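Local coordinates for surface layer protein (Geobacillus stearothermophilus, PDB 4UJ7) that probably self-assembles into the crystalline surface layer that coats the bacterial cell, this piece comprising its fifth and sixth domains and binding calcium, at residues N52-V63 against V79-T90; A132-V140 against D181-N189. All coordinates share one frame; numbering follows the deposited sequence.

Interaction 1: N52-V63 against V79-T90; sequences NVTSDKTETATV and VNGVAEGSTTIT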
loop_
_atom_site.group_PDB
_atom_site.type_symbol
_atom_site.label_atom_id
_atom_site.label_comp_id
_atom_site.label_asym_id
_atom_site.label_seq_id
_atom_site.Cartn_x
_atom_site.Cartn_y
_atom_site.Cartn_z
ATOM N N ASN A 52 5.778 -8.896 -15.336
ATOM C CA ASN A 52 4.443 -8.986 -15.899
ATOM C C ASN A 52 3.472 -9.494 -14.881
ATOM O O ASN A 52 3.805 -10.365 -14.066
ATOM C CB ASN A 52 4.429 -9.956 -17.062
ATOM C CG ASN A 52 5.021 -9.358 -18.274
ATOM O OD1 ASN A 52 4.367 -8.519 -18.949
ATOM N ND2 ASN A 52 6.266 -9.723 -18.555
ATOM N N VAL A 53 2.272 -8.943 -14.904
ATOM C CA VAL A 53 1.167 -9.403 -14.075
ATOM C C VAL A 53 -0.021 -9.686 -14.977
ATOM O O VAL A 53 -0.378 -8.863 -15.842
ATOM C CB VAL A 53 0.762 -8.412 -12.938
ATOM C CG1 VAL A 53 1.909 -8.258 -11.950
ATOM C CG2 VAL A 53 0.298 -7.061 -13.501
ATOM N N THR A 54 -0.611 -10.854 -14.775
ATOM C CA THR A 54 -1.758 -11.295 -15.559
ATOM C C THR A 54 -2.760 -12.007 -14.668
ATOM O O THR A 54 -2.391 -12.787 -13.781
ATOM C CB THR A 54 -1.365 -12.277 -16.690
ATOM O OG1 THR A 54 -0.637 -13.385 -16.147
ATOM C CG2 THR A 54 -0.544 -11.591 -17.773
ATOM N N SER A 55 -4.033 -11.720 -14.901
ATOM C CA SER A 55 -5.120 -12.437 -14.256
ATOM C C SER A 55 -5.504 -13.579 -15.168
ATOM O O SER A 55 -5.636 -13.401 -16.383
ATOM C CB SER A 55 -6.328 -11.538 -14.060
ATOM O OG SER A 55 -7.427 -12.316 -13.635
ATOM N N ASP A 56 -5.737 -14.735 -14.579
ATOM C CA ASP A 56 -6.028 -15.887 -15.383
ATOM C C ASP A 56 -7.535 -16.027 -15.661
ATOM O O ASP A 56 -7.958 -16.963 -16.338
ATOM C CB ASP A 56 -5.324 -17.103 -14.776
ATOM C CG ASP A 56 -3.800 -16.888 -14.687
ATOM O OD1 ASP A 56 -3.144 -16.811 -15.749
ATOM O OD2 ASP A 56 -3.249 -16.764 -13.570
ATOM N N LYS A 57 -8.318 -15.048 -15.179
ATOM C CA LYS A 57 -9.749 -14.892 -15.480
ATOM C C LYS A 57 -10.185 -13.416 -15.303
ATOM O O LYS A 57 -10.628 -12.993 -14.219
ATOM C CB LYS A 57 -10.575 -15.820 -14.585
ATOM C CG LYS A 57 -11.534 -16.742 -15.318
ATOM C CD LYS A 57 -12.079 -17.813 -14.381
ATOM C CE LYS A 57 -12.558 -19.046 -15.139
ATOM N NZ LYS A 57 -11.424 -19.842 -15.696
ATOM N N THR A 58 -10.057 -12.631 -16.371
ATOM C CA THR A 58 -10.341 -11.193 -16.293
ATOM C C THR A 58 -11.812 -10.855 -16.013
ATOM O O THR A 58 -12.119 -9.763 -15.529
ATOM C CB THR A 58 -9.840 -10.417 -17.531
ATOM O OG1 THR A 58 -10.376 -11.018 -18.720
ATOM C CG2 THR A 58 -8.318 -10.415 -17.607
ATOM N N GLU A 59 -12.723 -11.782 -16.309
ATOM C CA GLU A 59 -14.130 -11.566 -15.971
ATOM C C GLU A 59 -14.360 -11.591 -14.454
ATOM O O GLU A 59 -15.344 -11.033 -13.971
ATOM C CB GLU A 59 -15.064 -12.550 -16.697
ATOM C CG GLU A 59 -15.099 -13.962 -16.130
ATOM C CD GLU A 59 -14.094 -14.890 -16.788
ATOM O OE1 GLU A 59 -13.058 -14.405 -17.293
ATOM O OE2 GLU A 59 -14.341 -16.115 -16.801
ATOM N N THR A 60 -13.432 -12.222 -13.720
ATOM C CA THR A 60 -13.471 -12.298 -12.255
ATOM C C THR A 60 -12.699 -11.143 -11.614
ATOM O O THR A 60 -13.236 -10.447 -10.756
ATOM C CB THR A 60 -12.939 -13.655 -11.746
ATOM O OG1 THR A 60 -13.755 -14.709 -12.283
ATOM C CG2 THR A 60 -12.983 -13.723 -10.211
ATOM N N ALA A 61 -11.452 -10.948 -12.048
ATOM C CA ALA A 61 -10.600 -9.877 -11.513
ATOM C C ALA A 61 -9.631 -9.389 -12.573
ATOM O O ALA A 61 -9.130 -10.176 -13.364
ATOM C CB ALA A 61 -9.802 -10.360 -10.296
ATOM N N THR A 62 -9.359 -8.089 -12.564
ATOM C CA THR A 62 -8.289 -7.534 -13.393
ATOM C C THR A 62 -7.121 -7.054 -12.541
ATOM O O THR A 62 -7.255 -6.906 -11.316
ATOM C CB THR A 62 -8.767 -6.381 -14.292
ATOM O OG1 THR A 62 -9.286 -5.333 -13.479
ATOM C CG2 THR A 62 -9.861 -6.858 -15.245
ATOM N N VAL A 63 -5.986 -6.807 -13.184
ATOM C CA VAL A 63 -4.760 -6.534 -12.442
ATOM C C VAL A 63 -3.869 -5.524 -13.157
ATOM O O VAL A 63 -3.869 -5.438 -14.395
ATOM C CB VAL A 63 -3.996 -7.847 -12.154
ATOM C CG1 VAL A 63 -3.416 -8.447 -13.433
ATOM C CG2 VAL A 63 -2.912 -7.634 -11.104
ATOM N N VAL A 79 -5.295 -5.257 -7.630
ATOM C CA VAL A 79 -6.289 -6.214 -8.102
ATOM C C VAL A 79 -7.689 -5.604 -7.989
ATOM O O VAL A 79 -8.083 -5.111 -6.933
ATOM C CB VAL A 79 -6.212 -7.563 -7.315
ATOM C CG1 VAL A 79 -7.302 -8.539 -7.762
ATOM C CG2 VAL A 79 -4.813 -8.182 -7.402
ATOM N N ASN A 80 -8.438 -5.625 -9.098
ATOM C CA ASN A 80 -9.796 -5.095 -9.156
ATOM C C ASN A 80 -10.804 -6.230 -9.181
ATOM O O ASN A 80 -10.758 -7.083 -10.078
ATOM C CB ASN A 80 -9.944 -4.224 -10.414
ATOM C CG ASN A 80 -8.874 -3.135 -10.501
ATOM O OD1 ASN A 80 -8.874 -2.194 -9.705
ATOM N ND2 ASN A 80 -7.959 -3.255 -11.475
ATOM N N GLY A 81 -11.683 -6.269 -8.180
ATOM C CA GLY A 81 -12.741 -7.288 -8.108
ATOM C C GLY A 81 -13.871 -6.939 -9.061
ATOM O O GLY A 81 -14.569 -5.942 -8.867
ATOM N N VAL A 82 -14.007 -7.735 -10.122
ATOM C CA VAL A 82 -14.998 -7.464 -11.185
ATOM C C VAL A 82 -16.294 -8.262 -10.993
ATOM O O VAL A 82 -17.384 -7.689 -11.065
ATOM C CB VAL A 82 -14.391 -7.709 -12.590
ATOM C CG1 VAL A 82 -15.459 -7.612 -13.680
ATOM C CG2 VAL A 82 -13.258 -6.720 -12.863
ATOM N N ALA A 83 -16.171 -9.566 -10.759
ATOM C CA ALA A 83 -17.335 -10.433 -10.491
ATOM C C ALA A 83 -17.001 -11.554 -9.511
ATOM O O ALA A 83 -15.865 -12.027 -9.456
ATOM C CB ALA A 83 -17.876 -11.016 -11.793
ATOM N N GLU A 84 -18.000 -11.999 -8.749
ATOM C CA GLU A 84 -17.786 -13.080 -7.789
ATOM C C GLU A 84 -17.175 -14.309 -8.453
ATOM O O GLU A 84 -17.583 -14.711 -9.544
ATOM C CB GLU A 84 -19.086 -13.443 -7.062
ATOM C CG GLU A 84 -19.658 -12.301 -6.239
ATOM C CD GLU A 84 -20.957 -12.673 -5.547
ATOM O OE1 GLU A 84 -21.035 -13.791 -4.994
ATOM O OE2 GLU A 84 -21.897 -11.848 -5.564
ATOM N N GLY A 85 -16.182 -14.887 -7.791
ATOM C CA GLY A 85 -15.446 -16.028 -8.308
ATOM C C GLY A 85 -14.042 -16.087 -7.746
ATOM O O GLY A 85 -13.633 -15.208 -6.988
ATOM N N SER A 86 -13.320 -17.140 -8.109
ATOM C CA SER A 86 -11.929 -17.306 -7.732
ATOM C C SER A 86 -11.047 -17.381 -8.962
ATOM O O SER A 86 -11.467 -17.887 -10.011
ATOM C CB SER A 86 -11.752 -18.571 -6.892
ATOM O OG SER A 86 -12.420 -18.433 -5.654
ATOM N N THR A 87 -9.822 -16.870 -8.838
ATOM C CA THR A 87 -8.831 -16.965 -9.906
ATOM C C THR A 87 -7.417 -16.813 -9.341
ATOM O O THR A 87 -7.213 -16.973 -8.142
ATOM C CB THR A 87 -9.116 -15.983 -11.080
ATOM O OG1 THR A 87 -8.282 -16.319 -12.194
ATOM C CG2 THR A 87 -8.891 -14.523 -10.679
ATOM N N THR A 88 -6.439 -16.548 -10.202
ATOM C CA THR A 88 -5.058 -16.361 -9.768
ATOM C C THR A 88 -4.438 -15.184 -10.538
ATOM O O THR A 88 -4.816 -14.939 -11.701
ATOM C CB THR A 88 -4.209 -17.655 -9.925
ATOM O OG1 THR A 88 -3.953 -17.921 -11.301
ATOM C CG2 THR A 88 -4.932 -18.882 -9.336
ATOM N N ILE A 89 -3.566 -14.427 -9.877
ATOM C CA ILE A 89 -2.669 -13.459 -10.519
ATOM C C ILE A 89 -1.314 -14.146 -10.719
ATOM O O ILE A 89 -0.690 -14.627 -9.755
ATOM C CB ILE A 89 -2.412 -12.160 -9.689
ATOM C CG1 ILE A 89 -3.692 -11.387 -9.316
ATOM C CG2 ILE A 89 -1.434 -11.223 -10.417
ATOM C CD1 ILE A 89 -4.695 -11.198 -10.446
ATOM N N THR A 90 -0.856 -14.197 -11.962
ATOM C CA THR A 90 0.466 -14.720 -12.255
ATOM C C THR A 90 1.429 -13.555 -12.411
ATOM O O THR A 90 1.209 -12.649 -13.228
ATOM C CB THR A 90 0.468 -15.618 -13.521
ATOM O OG1 THR A 90 -0.409 -16.733 -13.319
ATOM C CG2 THR A 90 1.877 -16.114 -13.835
HETATM O O HOH W 1 2.256 -12.711 -16.011
HETATM O O HOH W 2 -16.642 -14.543 -12.022
#

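Interaction 2: A132-V140 against D181-N189; sequences ANNDVQLKV and DTVYVITDN. With CA (calcium ion), chain C; CA (calcium ion), chain B.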
loop_
_atom_site.group_PDB
_atom_site.type_symbol
_atom_site.label_atom_id
_atom_site.label_comp_id
_atom_site.label_asym_id
_atom_site.label_seq_id
_atom_site.Cartn_x
_atom_site.Cartn_y
_atom_site.Cartn_z
ATOM N N ALA A 132 13.660 10.731 -4.637
ATOM C CA ALA A 132 12.991 11.606 -3.661
ATOM C C ALA A 132 12.014 10.789 -2.809
ATOM O O ALA A 132 11.319 9.922 -3.319
ATOM C CB ALA A 132 12.278 12.738 -4.369
ATOM N N ASN A 133 11.965 11.074 -1.507
ATOM C CA ASN A 133 11.158 10.295 -0.578
ATOM C C ASN A 133 10.498 11.238 0.415
ATOM O O ASN A 133 10.829 11.265 1.607
ATOM C CB ASN A 133 12.050 9.276 0.142
ATOM C CG ASN A 133 11.267 8.311 1.017
ATOM O OD1 ASN A 133 10.031 8.253 0.962
ATOM N ND2 ASN A 133 11.980 7.572 1.858
ATOM N N ASN A 134 9.554 12.024 -0.093
ATOM C CA ASN A 134 9.058 13.168 0.672
ATOM C C ASN A 134 7.632 13.050 1.176
ATOM O O ASN A 134 7.037 14.027 1.652
ATOM C CB ASN A 134 9.262 14.444 -0.146
ATOM C CG ASN A 134 10.738 14.791 -0.313
ATOM O OD1 ASN A 134 11.530 14.725 0.638
ATOM N ND2 ASN A 134 11.108 15.183 -1.530
ATOM N N ASP A 135 7.075 11.853 1.105
ATOM C CA ASP A 135 5.744 11.657 1.658
ATOM C C ASP A 135 5.517 10.286 2.256
ATOM O O ASP A 135 6.378 9.399 2.157
ATOM C CB ASP A 135 4.638 12.062 0.644
ATOM C CG ASP A 135 4.410 11.041 -0.482
ATOM O OD1 ASP A 135 4.853 9.877 -0.413
ATOM O OD2 ASP A 135 3.721 11.418 -1.450
ATOM N N VAL A 136 4.371 10.156 2.919
ATOM C CA VAL A 136 3.768 8.866 3.223
ATOM C C VAL A 136 2.385 8.915 2.612
ATOM O O VAL A 136 1.749 9.967 2.574
ATOM C CB VAL A 136 3.697 8.600 4.747
ATOM C CG1 VAL A 136 2.878 7.356 5.068
ATOM C CG2 VAL A 136 5.106 8.491 5.317
ATOM N N GLN A 137 1.932 7.770 2.115
ATOM C CA GLN A 137 0.608 7.649 1.536
ATOM C C GLN A 137 -0.184 6.597 2.278
ATOM O O GLN A 137 0.290 5.470 2.457
ATOM C CB GLN A 137 0.722 7.233 0.078
ATOM C CG GLN A 137 1.119 8.364 -0.843
ATOM C CD GLN A 137 0.973 7.938 -2.278
ATOM O OE1 GLN A 137 1.570 6.946 -2.708
ATOM N NE2 GLN A 137 0.145 8.647 -3.012
ATOM N N LEU A 138 -1.388 6.971 2.706
ATOM C CA LEU A 138 -2.247 6.091 3.513
ATOM C C LEU A 138 -3.609 5.865 2.883
ATOM O O LEU A 138 -4.181 6.769 2.267
ATOM C CB LEU A 138 -2.482 6.718 4.901
ATOM C CG LEU A 138 -1.230 7.039 5.719
ATOM C CD1 LEU A 138 -1.632 7.800 6.975
ATOM C CD2 LEU A 138 -0.413 5.796 6.073
ATOM N N LYS A 139 -4.123 4.644 3.037
ATOM C CA LYS A 139 -5.539 4.381 2.802
ATOM C C LYS A 139 -6.127 3.720 4.049
ATOM O O LYS A 139 -5.403 3.139 4.859
ATOM C CB LYS A 139 -5.753 3.496 1.565
ATOM C CG LYS A 139 -5.763 4.278 0.254
ATOM C CD LYS A 139 -5.950 3.313 -0.916
ATOM C CE LYS A 139 -6.139 4.073 -2.217
ATOM N NZ LYS A 139 -7.429 4.795 -2.213
ATOM N N VAL A 140 -7.437 3.853 4.206
ATOM C CA VAL A 140 -8.141 3.150 5.272
ATOM C C VAL A 140 -9.233 2.284 4.646
ATOM O O VAL A 140 -10.080 2.796 3.920
ATOM C CB VAL A 140 -8.733 4.113 6.329
ATOM C CG1 VAL A 140 -9.373 3.326 7.469
ATOM C CG2 VAL A 140 -7.646 5.022 6.905
ATOM N N ASP A 181 -11.082 8.387 -6.205
ATOM C CA ASP A 181 -10.122 7.684 -5.334
ATOM C C ASP A 181 -9.396 8.664 -4.412
ATOM O O ASP A 181 -8.886 9.693 -4.868
ATOM C CB ASP A 181 -9.085 6.911 -6.150
ATOM C CG ASP A 181 -8.115 6.129 -5.269
ATOM O OD1 ASP A 181 -8.529 5.103 -4.698
ATOM O OD2 ASP A 181 -6.940 6.544 -5.138
ATOM N N THR A 182 -9.342 8.340 -3.122
ATOM C CA THR A 182 -8.719 9.223 -2.134
ATOM C C THR A 182 -7.487 8.582 -1.479
ATOM O O THR A 182 -7.544 7.431 -1.035
ATOM C CB THR A 182 -9.750 9.614 -1.046
ATOM O OG1 THR A 182 -10.840 10.310 -1.664
ATOM C CG2 THR A 182 -9.131 10.506 0.033
ATOM N N VAL A 183 -6.383 9.336 -1.429
ATOM C CA VAL A 183 -5.190 8.936 -0.656
ATOM C C VAL A 183 -4.937 10.014 0.399
ATOM O O VAL A 183 -5.069 11.210 0.106
ATOM C CB VAL A 183 -3.956 8.779 -1.579
ATOM C CG1 VAL A 183 -2.719 8.406 -0.793
ATOM C CG2 VAL A 183 -4.238 7.735 -2.658
ATOM N N TYR A 184 -4.587 9.613 1.627
ATOM C CA TYR A 184 -4.186 10.608 2.622
ATOM C C TYR A 184 -2.665 10.777 2.513
ATOM O O TYR A 184 -1.912 9.809 2.684
ATOM C CB TYR A 184 -4.573 10.135 4.024
ATOM C CG TYR A 184 -5.450 11.097 4.805
ATOM C CD1 TYR A 184 -4.959 12.339 5.220
ATOM C CD2 TYR A 184 -6.770 10.759 5.135
ATOM C CE1 TYR A 184 -5.744 13.227 5.938
ATOM C CE2 TYR A 184 -7.569 11.640 5.866
ATOM C CZ TYR A 184 -7.054 12.872 6.266
ATOM O OH TYR A 184 -7.832 13.765 6.988
ATOM N N VAL A 185 -2.227 11.990 2.201
ATOM C CA VAL A 185 -0.823 12.258 1.896
ATOM C C VAL A 185 -0.212 13.010 3.063
ATOM O O VAL A 185 -0.701 14.076 3.463
ATOM C CB VAL A 185 -0.683 13.037 0.580
ATOM C CG1 VAL A 185 0.783 13.324 0.276
ATOM C CG2 VAL A 185 -1.319 12.258 -0.567
ATOM N N ILE A 186 0.862 12.438 3.597
ATOM C CA ILE A 186 1.562 13.002 4.751
ATOM C C ILE A 186 2.889 13.601 4.267
ATOM O O ILE A 186 3.664 12.933 3.574
ATOM C CB ILE A 186 1.849 11.897 5.810
ATOM C CG1 ILE A 186 0.642 10.952 6.021
ATOM C CG2 ILE A 186 2.300 12.545 7.119
ATOM C CD1 ILE A 186 -0.636 11.663 6.416
ATOM N N THR A 187 3.162 14.851 4.634
ATOM C CA THR A 187 4.416 15.510 4.234
ATOM C C THR A 187 5.052 16.216 5.427
ATOM O O THR A 187 4.377 16.495 6.423
ATOM C CB THR A 187 4.167 16.542 3.128
ATOM O OG1 THR A 187 3.136 17.441 3.553
ATOM C CG2 THR A 187 3.762 15.864 1.792
ATOM N N ASP A 188 6.350 16.489 5.333
ATOM C CA ASP A 188 7.079 17.247 6.367
ATOM C C ASP A 188 6.519 18.666 6.436
ATOM O O ASP A 188 6.182 19.269 5.419
ATOM C CB ASP A 188 8.561 17.288 6.005
ATOM C CG ASP A 188 9.433 17.876 7.102
ATOM O OD1 ASP A 188 9.013 17.917 8.271
ATOM O OD2 ASP A 188 10.599 18.234 6.780
ATOM N N ASN A 189 6.416 19.178 7.661
ATOM C CA ASN A 189 6.064 20.579 7.906
ATOM C C ASN A 189 7.009 21.183 8.936
ATOM O O ASN A 189 6.599 21.534 10.039
ATOM C CB ASN A 189 4.616 20.668 8.412
ATOM C CG ASN A 189 4.129 22.104 8.547
ATOM O OD1 ASN A 189 4.579 22.995 7.827
ATOM N ND2 ASN A 189 3.198 22.328 9.468
HETATM CA CA CA C . 7.939 7.631 1.665
HETATM CA CA CA B . 13.851 14.893 1.000
HETATM O O HOH W 3 7.865 16.255 2.934
HETATM O O HOH W 4 14.102 15.955 -1.147
HETATM O O HOH W 5 7.460 9.065 -0.421
HETATM O O HOH W 6 12.959 17.074 1.485
HETATM O O HOH W 7 8.305 6.019 -0.159
#

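Interaction 1: N52-V63 against V79-T90
Asp56, in one of its two conformers, reaches across to Thr88 and Thr90 with one carboxylate oxygen. Thr90 OG1 donates to the syn lone pair of Asp56 OD2 at 2.9 Å, and Thr88 OG1 meets the same Asp56 OD2 at 2.6 Å from the anti side, tilted from the carboxylate plane. Lys99 also bonds to Thr90 OG1. The Asp56 backbone N donates to Thr88 O, next to the hydrogen-bonded antiparallel pair Thr54-Thr90. With OG anti to the backbone N (chi1 171°), Ser55 forms an ST turn by accepting from Lys57 N and donates to Ala61 O at 2.7 Å; an alanine here would probably leave both backbone groups without this mate and the 56-60 loop freer to shift. Thr60 O receives Val82 N and Ala83 N from one face of its plane. Thr62 and Asn80 form a hydrogen-bonded pair, reinforced by Asn80 ND2 donating to Thr62 OG1 at 3.2 Å. Val63 and Ile89 reach toward each other, Ile89 CD1 coming to 3.8 Å from Val63 CB. The contact spans both sheets of this Big-like domain: 52-55 edges one beside 85-93, 61-65 edges the other beside 74-81, and Val102 of strand 96-105 touches Val79 and Ile89.

Interaction 2: A132-V140 against D181-N189
Val136 pairs with Ile186 and Leu138 with Tyr184 through two pairs of reciprocal backbone hydrogen bonds, fixing the antiparallel register of strands 135-140 and 181-188. The straightest runs from Ile186 N to Val136 O, with 175° at the hydrogen.

Apolar contacts line one face of this pairing. Val136 CB packs against Ile186 CB at 3.9 Å, and Leu138 CD1 crosses to Ile186 CG1 at 4.0 Å. On the other face Gln137, in one of its two conformers, crosses Val183 obliquely, its NE2 3.6 Å from Val183 CG1.

Charge gathers at the far end. Lys139 bends at its last torsion (chi4 -68°), bringing NZ to 2.7 Å from Asp181 OD1 in a salt bridge and to 2.9 Å from Thr182 O, which it meets from above the carbonyl plane. Asp152 is a second acidic partner of Lys139; Lys32, on strand 32-41 of the other Big-like domain, also pairs with Asp181, so the network crosses between domains.

Calcium is bound at the opposite end, by residues 133-135 alone of the two segments. Asn133 OD1, 2.3 Å from one calcium ion, and Asp135 O share it with Asp119, Asp120, Lys122 and two waters. One of these, water 5, also donates to Asp135 OD1. Asn134 OD1 lies 2.4 Å from a second calcium ion, bound also by Asp124, Ser126 and Glu129. Water 3 joins Asn134 O to Asp188 N.

In this second Big-like domain, with calcium at the start of strand 135-144, strands 110-117 and 171-178 flank the pair, while Leu199 of strand 195-203 and Ile123 of strand 122-124 pack on its apolar face.

In the fold
Both contacts are partly buried antiparallel strand pairings, but they belong to different Big-like domains and share no strand; their centres lie about 28 Å apart, on opposite sides of the chain's centre. Interaction 1 pairs the edge strand of each of two sheets with its inner neighbour, with more exposed residues, and its polar work is done mainly by hydroxyls, a carboxylate and backbone groups, away from the calcium sites. Interaction 2 lies nearer the chain's centre, within one sheet, and most of its touching residues are at least partly sheltered. There metal coordination and a salt-bridge network mark the two ends of a strand pairing with one apolar face, whereas in interaction 1 Val63, Val79 and Ile89 join the two sheets.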